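Local coordinates for fructuronate-tagaturonate epimerase UxaE from Cohnella laeviribosi in complex with 1 glycerol (Cohnella laeviribosi, PDB 6IL9), which probably interconverts fructuronate and tagaturonate as a zinc-dependent epimerase built on a TIM barrel, at residues H161-E166 with T180-E185; D267-I272 with S300-F305; F250-Y255 with K294-F299. All blocks are in the same frame, centred on the assembly; numbering follows the deposited sequence.

Contact 1 (H161-E166 with T180-E185). With ZN (zinc ion), chain C.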
loop_
_atom_site.group_PDB
_atom_site.type_symbol
_atom_site.label_atom_id
_atom_site.label_comp_id
_atom_site.label_asym_id
_atom_site.label_seq_id
_atom_site.Cartn_x
_atom_site.Cartn_y
_atom_site.Cartn_z
ATOM N N HIS A 161 -1.089 -8.094 -0.900
ATOM C CA HIS A 161 -1.852 -8.973 -1.791
ATOM C C HIS A 161 -1.071 -10.217 -2.198
ATOM O O HIS A 161 -1.066 -10.607 -3.369
ATOM C CB HIS A 161 -2.290 -8.233 -3.049
ATOM C CG HIS A 161 -3.618 -7.574 -2.925
ATOM N ND1 HIS A 161 -4.791 -8.289 -2.818
ATOM C CD2 HIS A 161 -3.963 -6.267 -2.907
ATOM C CE1 HIS A 161 -5.802 -7.448 -2.719
ATOM N NE2 HIS A 161 -5.328 -6.216 -2.787
ATOM N N LEU A 162 -0.425 -10.853 -1.222
ATOM C CA LEU A 162 0.293 -12.097 -1.488
ATOM C C LEU A 162 -0.673 -13.275 -1.553
ATOM O O LEU A 162 -1.602 -13.392 -0.748
ATOM C CB LEU A 162 1.345 -12.356 -0.412
ATOM C CG LEU A 162 2.373 -11.265 -0.089
ATOM C CD1 LEU A 162 3.214 -11.695 1.096
ATOM C CD2 LEU A 162 3.255 -10.945 -1.280
ATOM N N LYS A 163 -0.438 -14.163 -2.521
ATOM C CA LYS A 163 -1.271 -15.333 -2.773
ATOM C C LYS A 163 -0.469 -16.623 -2.822
ATOM O O LYS A 163 -0.962 -17.665 -2.390
ATOM C CB LYS A 163 -2.035 -15.178 -4.111
ATOM C CG LYS A 163 -3.032 -14.027 -4.154
ATOM C CD LYS A 163 -3.710 -13.934 -5.525
ATOM C CE LYS A 163 -4.177 -12.504 -5.820
ATOM N NZ LYS A 163 -3.831 -12.048 -7.203
ATOM N N LYS A 164 0.748 -16.577 -3.348
ATOM C CA LYS A 164 1.533 -17.777 -3.596
ATOM C C LYS A 164 2.597 -17.928 -2.522
ATOM O O LYS A 164 3.198 -16.941 -2.087
ATOM C CB LYS A 164 2.187 -17.717 -4.980
ATOM C CG LYS A 164 1.207 -17.570 -6.116
ATOM C CD LYS A 164 1.843 -17.970 -7.441
ATOM C CE LYS A 164 0.788 -18.353 -8.474
ATOM N NZ LYS A 164 -0.234 -19.299 -7.937
ATOM N N GLU A 165 2.837 -19.177 -2.106
ATOM C CA GLU A 165 3.781 -19.429 -1.020
ATOM C C GLU A 165 5.177 -18.926 -1.364
ATOM O O GLU A 165 5.901 -18.446 -0.485
ATOM C CB GLU A 165 3.818 -20.923 -0.693
ATOM C CG GLU A 165 2.515 -21.457 -0.155
ATOM C CD GLU A 165 2.630 -22.887 0.336
ATOM O OE1 GLU A 165 1.691 -23.669 0.087
ATOM O OE2 GLU A 165 3.650 -23.225 0.969
ATOM N N GLU A 166 5.573 -19.039 -2.638
ATOM C CA GLU A 166 6.884 -18.547 -3.056
ATOM C C GLU A 166 7.027 -17.056 -2.779
ATOM O O GLU A 166 8.090 -16.596 -2.347
ATOM C CB GLU A 166 7.104 -18.840 -4.542
ATOM C CG GLU A 166 8.555 -19.081 -4.918
ATOM C CD GLU A 166 8.904 -18.576 -6.312
ATOM O OE1 GLU A 166 10.108 -18.368 -6.587
ATOM O OE2 GLU A 166 7.977 -18.394 -7.134
ATOM N N THR A 180 0.437 -9.347 3.835
ATOM C CA THR A 180 -0.979 -9.319 3.498
ATOM C C THR A 180 -1.336 -10.582 2.731
ATOM O O THR A 180 -0.847 -10.788 1.618
ATOM C CB THR A 180 -1.308 -8.084 2.655
ATOM O OG1 THR A 180 -1.041 -6.908 3.433
ATOM C CG2 THR A 180 -2.765 -8.088 2.211
ATOM N N LEU A 181 -2.189 -11.414 3.314
ATOM C CA LEU A 181 -2.611 -12.666 2.686
ATOM C C LEU A 181 -3.929 -12.443 1.959
ATOM O O LEU A 181 -4.984 -12.289 2.590
ATOM C CB LEU A 181 -2.752 -13.789 3.713
ATOM C CG LEU A 181 -3.025 -15.162 3.077
ATOM C CD1 LEU A 181 -1.824 -15.570 2.246
ATOM C CD2 LEU A 181 -3.315 -16.210 4.151
ATOM N N ASP A 182 -3.868 -12.449 0.633
ATOM C CA ASP A 182 -5.053 -12.394 -0.209
ATOM C C ASP A 182 -5.714 -13.765 -0.208
ATOM O O ASP A 182 -5.142 -14.735 -0.725
ATOM C CB ASP A 182 -4.640 -11.960 -1.614
ATOM C CG ASP A 182 -5.818 -11.628 -2.509
ATOM O OD1 ASP A 182 -6.925 -12.171 -2.290
ATOM O OD2 ASP A 182 -5.625 -10.808 -3.440
ATOM N N CYS A 183 -6.919 -13.849 0.367
ATOM C CA CYS A 183 -7.675 -15.095 0.452
ATOM C C CYS A 183 -8.867 -15.110 -0.500
ATOM O O CYS A 183 -9.781 -15.923 -0.334
ATOM C CB CYS A 183 -8.137 -15.337 1.891
ATOM S SG CYS A 183 -6.763 -15.435 3.055
ATOM N N SER A 184 -8.867 -14.222 -1.500
ATOM C CA SER A 184 -10.009 -14.113 -2.402
ATOM C C SER A 184 -10.198 -15.369 -3.242
ATOM O O SER A 184 -11.335 -15.736 -3.556
ATOM C CB SER A 184 -9.847 -12.886 -3.305
ATOM O OG SER A 184 -8.774 -13.054 -4.222
ATOM N N GLU A 185 -9.111 -16.048 -3.612
ATOM C CA GLU A 185 -9.244 -17.223 -4.468
ATOM C C GLU A 185 -9.813 -18.428 -3.727
ATOM O O GLU A 185 -10.319 -19.358 -4.370
ATOM C CB GLU A 185 -7.892 -17.575 -5.086
ATOM C CG GLU A 185 -7.366 -16.487 -6.006
ATOM C CD GLU A 185 -6.416 -17.010 -7.061
ATOM O OE1 GLU A 185 -5.879 -16.179 -7.824
ATOM O OE2 GLU A 185 -6.204 -18.244 -7.127
HETATM ZN ZN ZN C . -6.926 -5.137 -1.407
HETATM O O HOH W 1 -6.906 -3.480 -3.003
#

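Contact 2 (D267-I272 with S300-F305)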
loop_
_atom_site.group_PDB
_atom_site.type_symbol
_atom_site.label_atom_id
_atom_site.label_comp_id
_atom_site.label_asym_id
_atom_site.label_seq_id
_atom_site.Cartn_x
_atom_site.Cartn_y
_atom_site.Cartn_z
ATOM N N ASP A 267 3.568 -8.476 11.165
ATOM C CA ASP A 267 2.169 -8.068 11.230
ATOM C C ASP A 267 1.432 -8.764 10.099
ATOM O O ASP A 267 1.727 -8.524 8.925
ATOM C CB ASP A 267 2.047 -6.549 11.125
ATOM C CG ASP A 267 2.593 -5.832 12.345
ATOM O OD1 ASP A 267 2.538 -6.395 13.467
ATOM O OD2 ASP A 267 3.077 -4.700 12.179
ATOM N N PHE A 268 0.481 -9.625 10.456
ATOM C CA PHE A 268 -0.201 -10.513 9.519
ATOM C C PHE A 268 -1.569 -9.922 9.218
ATOM O O PHE A 268 -2.418 -9.844 10.108
ATOM C CB PHE A 268 -0.304 -11.899 10.158
ATOM C CG PHE A 268 -0.912 -12.965 9.284
ATOM C CD1 PHE A 268 -0.508 -13.142 7.972
ATOM C CD2 PHE A 268 -1.859 -13.840 9.824
ATOM C CE1 PHE A 268 -1.065 -14.161 7.185
ATOM C CE2 PHE A 268 -2.417 -14.863 9.050
ATOM C CZ PHE A 268 -2.018 -15.020 7.728
ATOM N N GLU A 269 -1.784 -9.483 7.971
ATOM C CA GLU A 269 -3.073 -8.949 7.549
ATOM C C GLU A 269 -3.807 -9.996 6.731
ATOM O O GLU A 269 -3.221 -10.605 5.833
ATOM C CB GLU A 269 -2.917 -7.671 6.714
ATOM C CG GLU A 269 -4.233 -7.275 6.049
ATOM C CD GLU A 269 -4.246 -5.860 5.511
ATOM O OE1 GLU A 269 -4.233 -5.709 4.273
ATOM O OE2 GLU A 269 -4.294 -4.899 6.315
ATOM N N ILE A 270 -5.076 -10.218 7.047
ATOM C CA ILE A 270 -5.914 -11.123 6.273
ATOM C C ILE A 270 -6.791 -10.274 5.365
ATOM O O ILE A 270 -7.525 -9.398 5.834
ATOM C CB ILE A 270 -6.746 -12.034 7.184
ATOM C CG1 ILE A 270 -5.804 -12.990 7.921
ATOM C CG2 ILE A 270 -7.760 -12.810 6.350
ATOM C CD1 ILE A 270 -6.356 -13.502 9.213
ATOM N N SER A 271 -6.711 -10.527 4.064
ATOM C CA SER A 271 -7.401 -9.709 3.074
ATOM C C SER A 271 -8.460 -10.552 2.383
ATOM O O SER A 271 -8.157 -11.610 1.817
ATOM C CB SER A 271 -6.403 -9.117 2.077
ATOM O OG SER A 271 -6.998 -8.863 0.816
ATOM N N ILE A 272 -9.707 -10.097 2.458
ATOM C CA ILE A 272 -10.793 -10.697 1.697
ATOM C C ILE A 272 -11.587 -9.565 1.053
ATOM O O ILE A 272 -12.806 -9.666 0.885
ATOM C CB ILE A 272 -11.679 -11.593 2.585
ATOM C CG1 ILE A 272 -12.165 -10.832 3.820
ATOM C CG2 ILE A 272 -10.922 -12.853 3.010
ATOM C CD1 ILE A 272 -13.008 -11.649 4.742
ATOM N N SER A 300 -4.485 -7.304 11.257
ATOM C CA SER A 300 -5.629 -6.601 10.699
ATOM C C SER A 300 -6.438 -7.543 9.825
ATOM O O SER A 300 -5.949 -8.584 9.372
ATOM C CB SER A 300 -5.180 -5.371 9.897
ATOM O OG SER A 300 -4.427 -5.791 8.775
ATOM N N MET A 301 -7.698 -7.167 9.620
ATOM C CA MET A 301 -8.624 -7.863 8.739
ATOM C C MET A 301 -9.161 -6.848 7.747
ATOM O O MET A 301 -9.602 -5.769 8.149
ATOM C CB MET A 301 -9.780 -8.477 9.531
ATOM C CG MET A 301 -10.801 -9.201 8.687
ATOM S SD MET A 301 -10.409 -10.959 8.613
ATOM C CE MET A 301 -10.393 -11.345 10.413
ATOM N N ALA A 302 -9.112 -7.185 6.462
ATOM C CA ALA A 302 -9.620 -6.286 5.428
ATOM C C ALA A 302 -10.866 -6.911 4.832
ATOM O O ALA A 302 -10.763 -7.749 3.927
ATOM C CB ALA A 302 -8.571 -6.040 4.339
ATOM N N PRO A 303 -12.055 -6.581 5.321
ATOM C CA PRO A 303 -13.272 -7.131 4.724
ATOM C C PRO A 303 -13.619 -6.384 3.444
ATOM O O PRO A 303 -13.025 -5.364 3.105
ATOM C CB PRO A 303 -14.330 -6.917 5.803
ATOM C CG PRO A 303 -13.846 -5.705 6.548
ATOM C CD PRO A 303 -12.350 -5.701 6.469
ATOM N N ARG A 304 -14.565 -6.951 2.705
ATOM C CA ARG A 304 -15.207 -6.226 1.616
ATOM C C ARG A 304 -16.440 -5.552 2.203
ATOM O O ARG A 304 -17.382 -6.224 2.635
ATOM C CB ARG A 304 -15.588 -7.138 0.455
ATOM C CG ARG A 304 -16.610 -6.451 -0.455
ATOM C CD ARG A 304 -16.333 -6.672 -1.913
ATOM N NE ARG A 304 -17.519 -6.391 -2.716
ATOM C CZ ARG A 304 -17.684 -5.278 -3.417
ATOM N NH1 ARG A 304 -16.735 -4.351 -3.407
ATOM N NH2 ARG A 304 -18.791 -5.085 -4.123
ATOM N N PHE A 305 -16.414 -4.226 2.260
ATOM C CA PHE A 305 -17.520 -3.479 2.832
ATOM C C PHE A 305 -18.690 -3.382 1.857
ATOM O O PHE A 305 -18.526 -3.448 0.634
ATOM C CB PHE A 305 -17.064 -2.071 3.233
ATOM C CG PHE A 305 -15.985 -2.051 4.289
ATOM C CD1 PHE A 305 -16.284 -2.326 5.602
ATOM C CD2 PHE A 305 -14.679 -1.716 3.957
ATOM C CE1 PHE A 305 -15.312 -2.296 6.570
ATOM C CE2 PHE A 305 -13.686 -1.687 4.926
ATOM C CZ PHE A 305 -14.002 -1.985 6.231
#

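Contact 3 (F250-Y255 with K294-F299)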
loop_
_atom_site.group_PDB
_atom_site.type_symbol
_atom_site.label_atom_id
_atom_site.label_comp_id
_atom_site.label_asym_id
_atom_site.label_seq_id
_atom_site.Cartn_x
_atom_site.Cartn_y
_atom_site.Cartn_z
ATOM N N PHE A 250 -6.933 -21.936 4.847
ATOM C CA PHE A 250 -5.768 -21.380 4.172
ATOM C C PHE A 250 -5.069 -20.351 5.051
ATOM O O PHE A 250 -3.836 -20.317 5.112
ATOM C CB PHE A 250 -6.203 -20.768 2.834
ATOM C CG PHE A 250 -5.080 -20.151 2.039
ATOM C CD1 PHE A 250 -4.005 -20.919 1.607
ATOM C CD2 PHE A 250 -5.120 -18.806 1.699
ATOM C CE1 PHE A 250 -2.977 -20.352 0.867
ATOM C CE2 PHE A 250 -4.095 -18.227 0.961
ATOM C CZ PHE A 250 -3.018 -19.000 0.550
ATOM N N MET A 251 -5.847 -19.507 5.739
ATOM C CA MET A 251 -5.278 -18.567 6.700
ATOM C C MET A 251 -4.457 -19.296 7.759
ATOM O O MET A 251 -3.314 -18.921 8.052
ATOM C CB MET A 251 -6.402 -17.757 7.368
ATOM C CG MET A 251 -7.222 -16.847 6.452
ATOM S SD MET A 251 -8.825 -16.313 7.172
ATOM C CE MET A 251 -9.668 -15.847 5.662
ATOM N N ILE A 252 -5.039 -20.337 8.356
ATOM C CA ILE A 252 -4.360 -21.062 9.423
ATOM C C ILE A 252 -3.087 -21.714 8.895
ATOM O O ILE A 252 -2.039 -21.678 9.548
ATOM C CB ILE A 252 -5.305 -22.104 10.044
ATOM C CG1 ILE A 252 -6.472 -21.398 10.736
ATOM C CG2 ILE A 252 -4.548 -22.989 11.029
ATOM C CD1 ILE A 252 -7.716 -22.266 10.874
ATOM N N TYR A 253 -3.170 -22.326 7.712
ATOM C CA TYR A 253 -2.030 -23.030 7.128
ATOM C C TYR A 253 -0.857 -22.085 6.898
ATOM O O TYR A 253 0.293 -22.404 7.230
ATOM C CB TYR A 253 -2.471 -23.683 5.818
ATOM C CG TYR A 253 -1.358 -24.110 4.880
ATOM C CD1 TYR A 253 -0.632 -25.276 5.114
ATOM C CD2 TYR A 253 -1.063 -23.365 3.738
ATOM C CE1 TYR A 253 0.371 -25.681 4.239
ATOM C CE2 TYR A 253 -0.056 -23.758 2.862
ATOM C CZ TYR A 253 0.657 -24.915 3.121
ATOM O OH TYR A 253 1.654 -25.314 2.256
ATOM N N ILE A 254 -1.135 -20.910 6.338
ATOM C CA ILE A 254 -0.080 -19.925 6.098
ATOM C C ILE A 254 0.474 -19.405 7.419
ATOM O O ILE A 254 1.694 -19.268 7.593
ATOM C CB ILE A 254 -0.618 -18.780 5.217
ATOM C CG1 ILE A 254 -0.948 -19.280 3.800
ATOM C CG2 ILE A 254 0.363 -17.622 5.186
ATOM C CD1 ILE A 254 0.227 -19.921 3.062
ATOM N N TYR A 255 -0.410 -19.080 8.365
ATOM C CA TYR A 255 0.061 -18.588 9.657
ATOM C C TYR A 255 1.022 -19.583 10.303
ATOM O O TYR A 255 2.113 -19.212 10.757
ATOM C CB TYR A 255 -1.113 -18.301 10.602
ATOM C CG TYR A 255 -0.572 -17.848 11.937
ATOM C CD1 TYR A 255 -0.057 -16.560 12.089
ATOM C CD2 TYR A 255 -0.512 -18.715 13.026
ATOM C CE1 TYR A 255 0.496 -16.142 13.275
ATOM C CE2 TYR A 255 0.041 -18.298 14.236
ATOM C CZ TYR A 255 0.534 -17.010 14.350
ATOM O OH TYR A 255 1.091 -16.588 15.536
ATOM N N LYS A 294 -7.812 -20.837 16.876
ATOM C CA LYS A 294 -6.663 -21.633 16.467
ATOM C C LYS A 294 -5.336 -20.931 16.734
ATOM O O LYS A 294 -4.309 -21.317 16.159
ATOM C CB LYS A 294 -6.778 -22.013 14.987
ATOM C CG LYS A 294 -7.716 -23.190 14.753
ATOM C CD LYS A 294 -7.065 -24.489 15.223
ATOM C CE LYS A 294 -6.155 -25.065 14.140
ATOM N NZ LYS A 294 -4.993 -25.816 14.705
ATOM N N ASN A 295 -5.342 -19.902 17.584
ATOM C CA ASN A 295 -4.143 -19.218 18.058
ATOM C C ASN A 295 -3.461 -18.395 16.973
ATOM O O ASN A 295 -2.264 -18.106 17.073
ATOM C CB ASN A 295 -3.154 -20.217 18.679
ATOM C CG ASN A 295 -3.811 -21.095 19.745
ATOM O OD1 ASN A 295 -3.966 -22.308 19.569
ATOM N ND2 ASN A 295 -4.205 -20.482 20.849
ATOM N N VAL A 296 -4.202 -17.983 15.949
ATOM C CA VAL A 296 -3.631 -17.156 14.888
ATOM C C VAL A 296 -3.496 -15.725 15.399
ATOM O O VAL A 296 -4.425 -15.184 16.010
ATOM C CB VAL A 296 -4.502 -17.217 13.624
ATOM C CG1 VAL A 296 -4.004 -16.204 12.591
ATOM C CG2 VAL A 296 -4.501 -18.644 13.041
ATOM N N ASP A 297 -2.335 -15.108 15.142
ATOM C CA ASP A 297 -2.023 -13.752 15.600
ATOM C C ASP A 297 -2.289 -12.792 14.444
ATOM O O ASP A 297 -1.523 -12.747 13.482
ATOM C CB ASP A 297 -0.568 -13.668 16.059
ATOM C CG ASP A 297 -0.193 -12.307 16.619
ATOM O OD1 ASP A 297 -1.089 -11.494 16.923
ATOM O OD2 ASP A 297 1.025 -12.056 16.772
ATOM N N ILE A 298 -3.380 -12.043 14.535
ATOM C CA ILE A 298 -3.854 -11.205 13.435
ATOM C C ILE A 298 -3.505 -9.754 13.733
ATOM O O ILE A 298 -3.819 -9.250 14.815
ATOM C CB ILE A 298 -5.373 -11.369 13.249
ATOM C CG1 ILE A 298 -5.727 -12.860 13.104
ATOM C CG2 ILE A 298 -5.868 -10.531 12.079
ATOM C CD1 ILE A 298 -7.229 -13.143 13.112
ATOM N N PHE A 299 -2.882 -9.068 12.761
ATOM C CA PHE A 299 -2.675 -7.624 12.848
ATOM C C PHE A 299 -3.920 -6.884 12.389
ATOM O O PHE A 299 -4.405 -5.971 13.072
ATOM C CB PHE A 299 -1.445 -7.234 12.007
ATOM C CG PHE A 299 -1.308 -5.753 11.702
ATOM C CD1 PHE A 299 -0.666 -4.897 12.591
ATOM C CD2 PHE A 299 -1.746 -5.242 10.482
ATOM C CE1 PHE A 299 -0.497 -3.540 12.276
ATOM C CE2 PHE A 299 -1.600 -3.899 10.175
ATOM C CZ PHE A 299 -0.972 -3.047 11.069
#

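Contact 1 (H161-E166 with T180-E185)
The zinc site at the mouth of the barrel is built in part here, where His161 bonds to the metal with one ring nitrogen and to Asp182 with the other. NE2 of His161 lies 2.4 Å from the zinc ion, and ND1 donates to OD2 of Asp182 at 2.7 Å with an N-H...O angle of 150°. OD2 sits at the ring edge, slightly tilted from the imidazole plane, but ND1 reaches it from above the carboxylate plane, and the two planes are turned 54° apart. Asp182 is thus a second-shell residue that fixes the rotation of the ring. Asp273 and His343 supply the other protein ligands, and a water, its O 2.3 Å from the zinc ion, is a further ligand. With CG of Asp182 anti to its backbone N (chi1 -170°), the carboxylate extends toward the histidine. Its other oxygen, OD1, takes two bonds, from N and OG of Ser184; the backbone one closes an Asx turn, so the acid is held at both ends. Behind these side chains the two segments belong to a beta-alpha-beta unit of the barrel, in which strands 156-162 and 178-182 run parallel. Leu162 is the bridging residue: its N donates to O of Thr180 at 2.9 Å, and its O accepts from N of Asp182 at 2.8 Å. The aliphatic part of Lys163 lies alongside Asp182, pointing the same way, with CG 3.6 Å from CB of Asp182. Its ammonium NZ stops 4.3 Å from OD2 of Asp182, beyond salt-bridge range. CG2 of Thr180 packs at 3.5 Å against N of His161, a buried amide with no hydrogen-bond partner in the model, while OG1 of Thr180 bonds to Asp158 and Lys366.

Contact 2 (D267-I272 with S300-F305)
Ser300 and Glu269 meet through their side chains: OG of Ser300 donates at 2.6 Å to OE2 of Glu269, which accepts with its anti lone pair, away from the other carboxylate oxygen. The hydroxyl sits between the backbone N and the carbonyl carbon of its own residue (chi1 65°), which turns it to the extended glutamate and sets OG only 3.1 Å from CG of Glu269. The same acid is gripped further by residues of neighbouring strands and loops. OE2 also bonds to Ser341, while OE1 bonds to the zinc ligand His343 and forms a salt bridge with Lys366. Glu269 thereby acts as a second-shell partner of the metal site. On this face Ala302 follows Ser300, its methyl CB 4.4 Å from CB of Ser271, whose hydroxyl turns to Asp273.

The opposite face of the sheet is apolar. SD of Met301 rests 3.9 Å from CG2 of Ile270, the side chains passing at a slant, with Leu291 of helix 281-293 touching Ile270 and His284 touching Met301. Farther along, CG1 of Ile272 packs on the backbone of the other segment, 3.4 Å from O of Ala302 and near CA of Pro303.

What sets these pairs opposite each other is the backbone. N of Ile270 donates to O of Ser300 with an N-H...O angle of 169°, O of Ile270 accepts from N of Ala302 at 2.8 Å, and N of Ile272 reaches O of Ala302 at 3.0 Å in the carbonyl plane. A weak bond from N of Ser300 to O of Phe268 precedes them. The strand axes are inclined at 20°, and helix 281-293 links the two strands: a parallel beta-alpha-beta unit of a TIM barrel, polar toward the lumen and apolar toward the surrounding helices.

Contact 3 (F250-Y255 with K294-F299)
CG of Tyr255 lies anti to the backbone N (chi1 178°), carrying the ring off the helix toward the loop, and CG1 of Val296 is likewise anti (chi1 172°), which sets this methyl over the ring. The side chains slide past one another in opposite directions. CG1 of Val296 approaches CG of Tyr255 at 3.9 Å, and CA of Val296 stands 4.0 Å from the ring centroid, 16° off the normal, a CH-pi contact over the face. The backbone continues across that same face, with N of Asp297 3.5 Å from CZ of Tyr255. Farther out, CB of Asp297 touches the phenol oxygen, 3.4 Å from OH of Tyr255, and its carboxylate turns off to a salt bridge with Lys89. The loop starts where helix 281-293 ends in a Schellman motif, with Asn295, at positive phi, as the C-prime residue; it then leads into barrel strand 300-302. Tyr255 therefore joins the outer helix 234-259 to the turn that brings the chain back to the sheet. Replacing the tyrosine by an alanine here would probably open a gap beneath Val296, leaving its methyls and the loop backbone at Asp297 without the flat surface they rest on. One helical turn earlier, Ile252 adds the second apolar patch. Its CG1 meets CG2 of Val296 at 4.1 Å, the side chains crossing at about a right angle, so that CG1 of the valine meets the ring, while CG2 touches both ring and isoleucine. CD1 of Ile252 reaches CG of Lys294 at 4.0 Å; the lysine chain, bent at several torsions, folds its methylenes across the isoleucine, and its ammonium is only a long, weak partner of Glu256.

In the fold
Contacts 1 and 2 share one parallel sheet, their centres about 11 Å apart. Strands 178-182 and 267-271 are neighbours in it, joined by probable hydrogen bonds from Leu181 N to Glu269 O (2.8 Å) and Ser271 N to Leu181 O (2.9 Å). Contact 1 supplies a zinc ligand, with bound glycerol about 4 Å from the His161 side chain; the Ser271 side chain of contact 2 is about 4 Å from zinc. Contact 3 lies in the helix layer outside the barrel sheet, about 13 Å and 12 Å from contacts 1 and 2, centre to centre. Probable hydrogen bonds tie it to contact 2 (Phe299 N to Phe268 O, 2.8 Å) and contact 1 (Tyr253 OH with Glu165 OE1, 2.7 Å).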